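Local coordinates for protein response regulator ChrA (Corynebacterium diphtheriae, PDB 4YN8) that acts as the response regulator of a haem-sensing two-component system and probably binds DNA through a LuxR-type helix-turn-helix domain to regulate transcription, at residues Asp12-Arg18 with Ala35-Asp39; Thr53-Met57 with Asp84-Asp88. The protein carries 1 engineered substitution. All blocks are in the same frame, centred on the assembly; numbering follows the deposited sequence.

Interaction 1. Residues Asp12-Arg18 with Ala35-Asp39; sequences DDHPVVR and AEASD. With MG (magnesium ion), chain F; SO4 (sulfate ion), chain C.
R18 and E36 carry the charged part of this contact. NE of R18 lies 2.8 Å from OE1 of E36 in a nearly straight salt bridge. The carboxylate oxygen sits in the guanidinium plane, yet the two planar groups are turned 63° apart, and NE reaches OE1 from its anti side, 20° out of the carboxylate plane. CG of R18 stands anti to the backbone N (chi1 -162°), and a bend at chi3 swings the guanidinium round over P15 CA and toward the strand end.

The other nitrogens are engaged as well. NH1 of R18 donates to the backbone O of D12 at 2.9 Å, almost head-on to the carbonyl and in the guanidinium plane, tying the first turn of the helix back to the residue just after strand 6-11. NH1 and NH2 each also bond a sulfate that probably came with the crystallisation medium, through O2 and O4; CB of S38 and the ring of P15 border the same anion.

Between the backbones, N of D12 donates to O of A37 at 3.1 Å. This bond continues the parallel pairing of strands 31-37 and 6-11, within the beta-alpha-beta unit whose crossover is helix 15-26, the opening of the CheY-like receiver fold. CA of S38 makes a C-H...O contact with O of D12, and CA of D13 makes a second, more bent one with O of S38.

On the far side of the D12-H14 turn is the magnesium ion. OD1 of D12 binds it at 2.1 Å and ND1 of H14 at 2.4 Å; D54 and three waters complete the site. The same OD1 accepts from N of H14, closing an Asx turn just before the helix.

Interaction 2. Residues Thr53-Met57 with Asp84-Asp88; sequences TDIQM and DTEAD. With MG (magnesium ion), chain F; SO4 (sulfate ion), chain B.
I55 lays its CG2 against the CB of A87, 3.7 Å away. In one of its two modelled conformers Q56 presses CG on the same methyl. There CG is anti to the carbonyl carbon (chi1 -57°), and the Q56 and T85 side chains run past each other in opposite directions, with OE1 of Q56 3.4 Å from OG1 of T85. Water 4 then bridges the segments, donating to OE1 of Q56 and accepting from N of E86; these Q56 contacts are tentative.

A second sulfate sits between the loops. N of Q56 bonds its O3 (3.1 Å) and N of I55 its O4, while T81 and K103 also bind the anion. OG1 of T85 accepts from N of A87, an ST turn that orients the hydroxyl at the edge of the sulfate site. Such a site, beside D54 and its magnesium ion, is consistent with the phosphoryl pocket of receiver domains. D54, also modelled in two conformers, coordinates the metal through OD1 at 2.3 Å and takes a hydrogen bond there from K103.

The two loops follow neighbouring parallel strands, 50-53 and 77-81, and lead into helices 62-72 and 89-94; I55 also packs on I79, T81 and I63.

In the fold
Both segments of interaction 1 precede those of interaction 2 in the chain, and the centres are about 13 Å apart. Both lie in the receiver domain, at the carboxyl ends of its parallel strands: interaction 1 involves the ends of 6-11 and 31-37, interaction 2 the loops after 50-53 and 77-81. They share the magnesium ion and its three waters, around which OD2 of D12 comes within 3.3 Å of OD1 of D54 in one D54 conformer, two like charges gathered by the metal. M57 adds a second join, its SD packing on D39 CA and S38 O. The loops after strands 6-11 and 50-53 thus build one metal site between them, consistent with the phosphorylation centre of response regulators.

Interaction 1. Residues Asp12-Arg18 with Ala35-Asp39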
loop_
_atom_site.group_PDB
_atom_site.type_symbol
_atom_site.label_atom_id
_atom_site.label_comp_id
_atom_site.label_asym_id
_atom_site.label_seq_id
_atom_site.Cartn_x
_atom_site.Cartn_y
_atom_site.Cartn_z
ATOM N N ASP A 12 -14.538 4.965 8.647
ATOM C CA ASP A 12 -13.740 5.933 7.887
ATOM C C ASP A 12 -13.459 7.078 8.832
ATOM O O ASP A 12 -14.377 7.549 9.512
ATOM C CB ASP A 12 -14.557 6.433 6.675
ATOM C CG ASP A 12 -13.766 7.306 5.722
ATOM O OD1 ASP A 12 -12.832 8.062 6.104
ATOM O OD2 ASP A 12 -14.127 7.210 4.526
ATOM N N ASP A 13 -12.227 7.561 8.815
ATOM C CA ASP A 13 -11.835 8.654 9.717
ATOM C C ASP A 13 -12.307 10.017 9.259
ATOM O O ASP A 13 -12.175 11.021 10.020
ATOM C CB ASP A 13 -10.334 8.696 9.873
ATOM C CG ASP A 13 -9.888 9.656 10.977
ATOM O OD1 ASP A 13 -10.472 9.607 12.082
ATOM O OD2 ASP A 13 -8.952 10.430 10.708
ATOM N N HIS A 14 -12.806 10.085 8.040
ATOM C CA HIS A 14 -13.241 11.340 7.405
ATOM C C HIS A 14 -14.712 11.434 7.275
ATOM O O HIS A 14 -15.286 10.863 6.366
ATOM C CB HIS A 14 -12.510 11.479 6.053
ATOM C CG HIS A 14 -11.051 11.321 6.200
ATOM N ND1 HIS A 14 -10.381 10.122 5.960
ATOM C CD2 HIS A 14 -10.153 12.155 6.739
ATOM C CE1 HIS A 14 -9.117 10.276 6.311
ATOM N NE2 HIS A 14 -8.968 11.493 6.804
ATOM N N PRO A 15 -15.382 12.140 8.230
ATOM C CA PRO A 15 -16.884 12.084 8.287
ATOM C C PRO A 15 -17.568 12.636 7.039
ATOM O O PRO A 15 -18.640 12.178 6.661
ATOM C CB PRO A 15 -17.213 12.939 9.514
ATOM C CG PRO A 15 -16.021 13.775 9.704
ATOM C CD PRO A 15 -14.833 12.946 9.349
ATOM N N VAL A 16 -16.921 13.554 6.346
ATOM C CA VAL A 16 -17.523 14.100 5.114
ATOM C C VAL A 16 -17.567 13.033 4.008
ATOM O O VAL A 16 -18.576 12.902 3.291
ATOM C CB VAL A 16 -16.767 15.328 4.611
ATOM C CG1 VAL A 16 -17.270 15.732 3.257
ATOM C CG2 VAL A 16 -16.932 16.510 5.546
ATOM N N VAL A 17 -16.512 12.227 3.915
ATOM C CA VAL A 17 -16.520 11.096 2.971
ATOM C C VAL A 17 -17.435 9.969 3.475
ATOM O O VAL A 17 -18.202 9.381 2.707
ATOM C CB VAL A 17 -15.094 10.590 2.786
ATOM C CG1 VAL A 17 -15.038 9.354 1.858
ATOM C CG2 VAL A 17 -14.182 11.718 2.309
ATOM N N ARG A 18 -17.344 9.658 4.767
ATOM C CA ARG A 18 -18.158 8.603 5.358
ATOM C C ARG A 18 -19.667 8.836 5.136
ATOM O O ARG A 18 -20.419 7.925 4.804
ATOM C CB ARG A 18 -17.828 8.431 6.846
ATOM C CG ARG A 18 -18.319 7.081 7.388
ATOM C CD ARG A 18 -17.876 6.839 8.813
ATOM N NE ARG A 18 -18.550 7.736 9.740
ATOM C CZ ARG A 18 -17.997 8.631 10.537
ATOM N NH1 ARG A 18 -16.702 8.817 10.646
ATOM N NH2 ARG A 18 -18.811 9.369 11.294
ATOM N N ALA A 35 -24.062 0.768 12.032
ATOM C CA ALA A 35 -22.980 1.240 12.925
ATOM C C ALA A 35 -21.962 2.004 12.090
ATOM O O ALA A 35 -21.753 1.666 10.917
ATOM C CB ALA A 35 -22.302 0.079 13.625
ATOM N N GLU A 36 -21.348 3.014 12.697
ATOM C CA GLU A 36 -20.234 3.739 12.066
ATOM C C GLU A 36 -19.116 3.923 13.053
ATOM O O GLU A 36 -19.364 4.064 14.274
ATOM C CB GLU A 36 -20.727 5.107 11.635
ATOM C CG GLU A 36 -21.649 5.069 10.440
ATOM C CD GLU A 36 -22.150 6.464 10.081
ATOM O OE1 GLU A 36 -21.353 7.314 9.568
ATOM O OE2 GLU A 36 -23.350 6.707 10.297
ATOM N N ALA A 37 -17.884 3.993 12.583
ATOM C CA ALA A 37 -16.785 4.298 13.449
ATOM C C ALA A 37 -15.776 5.133 12.692
ATOM O O ALA A 37 -15.826 5.152 11.456
ATOM C CB ALA A 37 -16.120 3.031 13.966
ATOM N N SER A 38 -14.877 5.769 13.427
ATOM C CA SER A 38 -13.834 6.602 12.803
ATOM C C SER A 38 -12.428 5.934 12.787
ATOM O O SER A 38 -11.455 6.475 12.212
ATOM C CB SER A 38 -13.872 7.967 13.433
ATOM O OG SER A 38 -13.416 7.826 14.711
ATOM N N ASP A 39 -12.318 4.756 13.412
ATOM C CA ASP A 39 -11.137 3.906 13.289
ATOM C C ASP A 39 -11.496 2.479 13.712
ATOM O O ASP A 39 -12.632 2.216 14.031
ATOM C CB ASP A 39 -9.977 4.441 14.116
ATOM C CG ASP A 39 -10.285 4.501 15.574
ATOM O OD1 ASP A 39 -10.485 3.429 16.205
ATOM O OD2 ASP A 39 -10.217 5.651 16.073
HETATM MG MG MG F . -11.009 8.024 5.010
HETATM S S SO4 C . -16.552 11.476 13.501
HETATM O O1 SO4 C . -16.060 12.844 13.724
HETATM O O2 SO4 C . -15.634 10.799 12.509
HETATM O O3 SO4 C . -16.485 10.738 14.781
HETATM O O4 SO4 C . -17.958 11.535 13.017
HETATM O O HOH W 1 -9.305 7.996 3.972
HETATM O O HOH W 2 -10.344 6.941 6.799
HETATM O O HOH W 3 -12.345 8.815 3.659
#

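Interaction 2. Residues Thr53-Met57 with Asp84-Asp88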
loop_
_atom_site.group_PDB
_atom_site.type_symbol
_atom_site.label_atom_id
_atom_site.label_comp_id
_atom_site.label_asym_id
_atom_site.label_seq_id
_atom_site.Cartn_x
_atom_site.Cartn_y
_atom_site.Cartn_z
ATOM N N THR A 53 -14.628 -0.697 5.278
ATOM C CA THR A 53 -13.613 0.160 5.903
ATOM C C THR A 53 -12.657 0.781 4.882
ATOM O O THR A 53 -12.446 0.203 3.866
ATOM C CB THR A 53 -12.767 -0.614 6.955
ATOM O OG1 THR A 53 -11.904 0.320 7.685
ATOM C CG2 THR A 53 -11.907 -1.667 6.375
ATOM N N ASP A 54 -12.272 2.019 5.221
ATOM C CA ASP A 54 -11.121 2.811 4.776
ATOM C C ASP A 54 -9.786 2.160 5.123
ATOM O O ASP A 54 -9.727 1.320 6.031
ATOM C CB ASP A 54 -11.243 4.091 5.737
ATOM C CG ASP A 54 -10.636 5.279 5.232
ATOM O OD1 ASP A 54 -11.129 5.883 4.216
ATOM O OD2 ASP A 54 -9.698 5.726 5.910
ATOM N N ILE A 55 -8.673 2.598 4.497
ATOM C CA ILE A 55 -7.357 2.184 4.933
ATOM C C ILE A 55 -6.752 3.165 5.962
ATOM O O ILE A 55 -6.437 2.771 7.093
ATOM C CB ILE A 55 -6.367 2.036 3.746
ATOM C CG1 ILE A 55 -6.931 1.132 2.672
ATOM C CG2 ILE A 55 -5.001 1.647 4.256
ATOM C CD1 ILE A 55 -6.079 1.103 1.415
ATOM N N GLN A 56 -6.636 4.438 5.593
ATOM C CA GLN A 56 -5.917 5.470 6.362
ATOM C C GLN A 56 -6.680 5.983 7.549
ATOM O O GLN A 56 -7.503 6.823 7.375
ATOM C CB GLN A 56 -5.716 6.693 5.450
ATOM C CG GLN A 56 -4.990 6.383 4.181
ATOM C CD GLN A 56 -4.590 7.644 3.448
ATOM O OE1 GLN A 56 -5.228 8.061 2.452
ATOM N NE2 GLN A 56 -3.556 8.281 3.968
ATOM N N MET A 57 -6.414 5.483 8.759
ATOM C CA MET A 57 -7.102 5.996 9.955
ATOM C C MET A 57 -6.115 5.957 11.114
ATOM O O MET A 57 -5.354 4.999 11.244
ATOM C CB MET A 57 -8.281 5.094 10.356
ATOM C CG MET A 57 -9.261 4.918 9.239
ATOM S SD MET A 57 -10.707 3.889 9.532
ATOM C CE MET A 57 -9.931 2.314 9.722
ATOM N N ASP A 84 -5.613 6.854 -6.290
ATOM C CA ASP A 84 -4.429 7.655 -6.046
ATOM C C ASP A 84 -4.125 7.799 -4.589
ATOM O O ASP A 84 -3.477 8.759 -4.131
ATOM C CB ASP A 84 -4.545 9.047 -6.690
ATOM C CG ASP A 84 -5.727 9.869 -6.157
ATOM O OD1 ASP A 84 -6.651 9.318 -5.439
ATOM O OD2 ASP A 84 -5.724 11.066 -6.517
ATOM N N THR A 85 -4.535 6.797 -3.784
ATOM C CA THR A 85 -4.379 6.922 -2.377
ATOM C C THR A 85 -2.908 7.022 -1.966
ATOM O O THR A 85 -2.017 6.434 -2.606
ATOM C CB THR A 85 -4.993 5.700 -1.600
ATOM O OG1 THR A 85 -4.921 5.961 -0.179
ATOM C CG2 THR A 85 -4.337 4.397 -2.044
ATOM N N GLU A 86 -2.663 7.769 -0.928
ATOM C CA GLU A 86 -1.345 7.792 -0.334
ATOM C C GLU A 86 -1.142 6.686 0.709
ATOM O O GLU A 86 -0.016 6.476 1.152
ATOM C CB GLU A 86 -1.067 9.130 0.296
ATOM C CG GLU A 86 -0.798 10.152 -0.804
ATOM C CD GLU A 86 -0.471 11.534 -0.283
ATOM O OE1 GLU A 86 -0.738 11.860 0.897
ATOM O OE2 GLU A 86 0.044 12.312 -1.095
ATOM N N ALA A 87 -2.192 5.947 1.036
ATOM C CA ALA A 87 -2.091 4.828 1.965
ATOM C C ALA A 87 -1.256 3.670 1.410
ATOM O O ALA A 87 -0.968 3.617 0.217
ATOM C CB ALA A 87 -3.454 4.308 2.288
ATOM N N ASP A 88 -0.976 2.696 2.276
ATOM C CA ASP A 88 -0.189 1.540 1.897
ATOM C C ASP A 88 -1.089 0.505 1.254
ATOM O O ASP A 88 -1.572 -0.460 1.906
ATOM C CB ASP A 88 0.512 0.926 3.099
ATOM C CG ASP A 88 1.630 -0.011 2.703
ATOM O OD1 ASP A 88 1.694 -0.505 1.557
ATOM O OD2 ASP A 88 2.445 -0.262 3.595
HETATM MG MG MG F . -11.009 8.024 5.010
HETATM S S SO4 B . -7.973 5.434 1.826
HETATM O O1 SO4 B . -8.840 6.155 0.876
HETATM O O2 SO4 B . -6.575 5.743 1.523
HETATM O O3 SO4 B . -8.156 5.729 3.269
HETATM O O4 SO4 B . -8.184 3.923 1.682
HETATM O O HOH W 1 -9.305 7.996 3.972
HETATM O O HOH W 4 -4.731 9.575 -0.024
HETATM O O HOH W 2 -10.344 6.941 6.799
HETATM O O HOH W 3 -12.345 8.815 3.659
#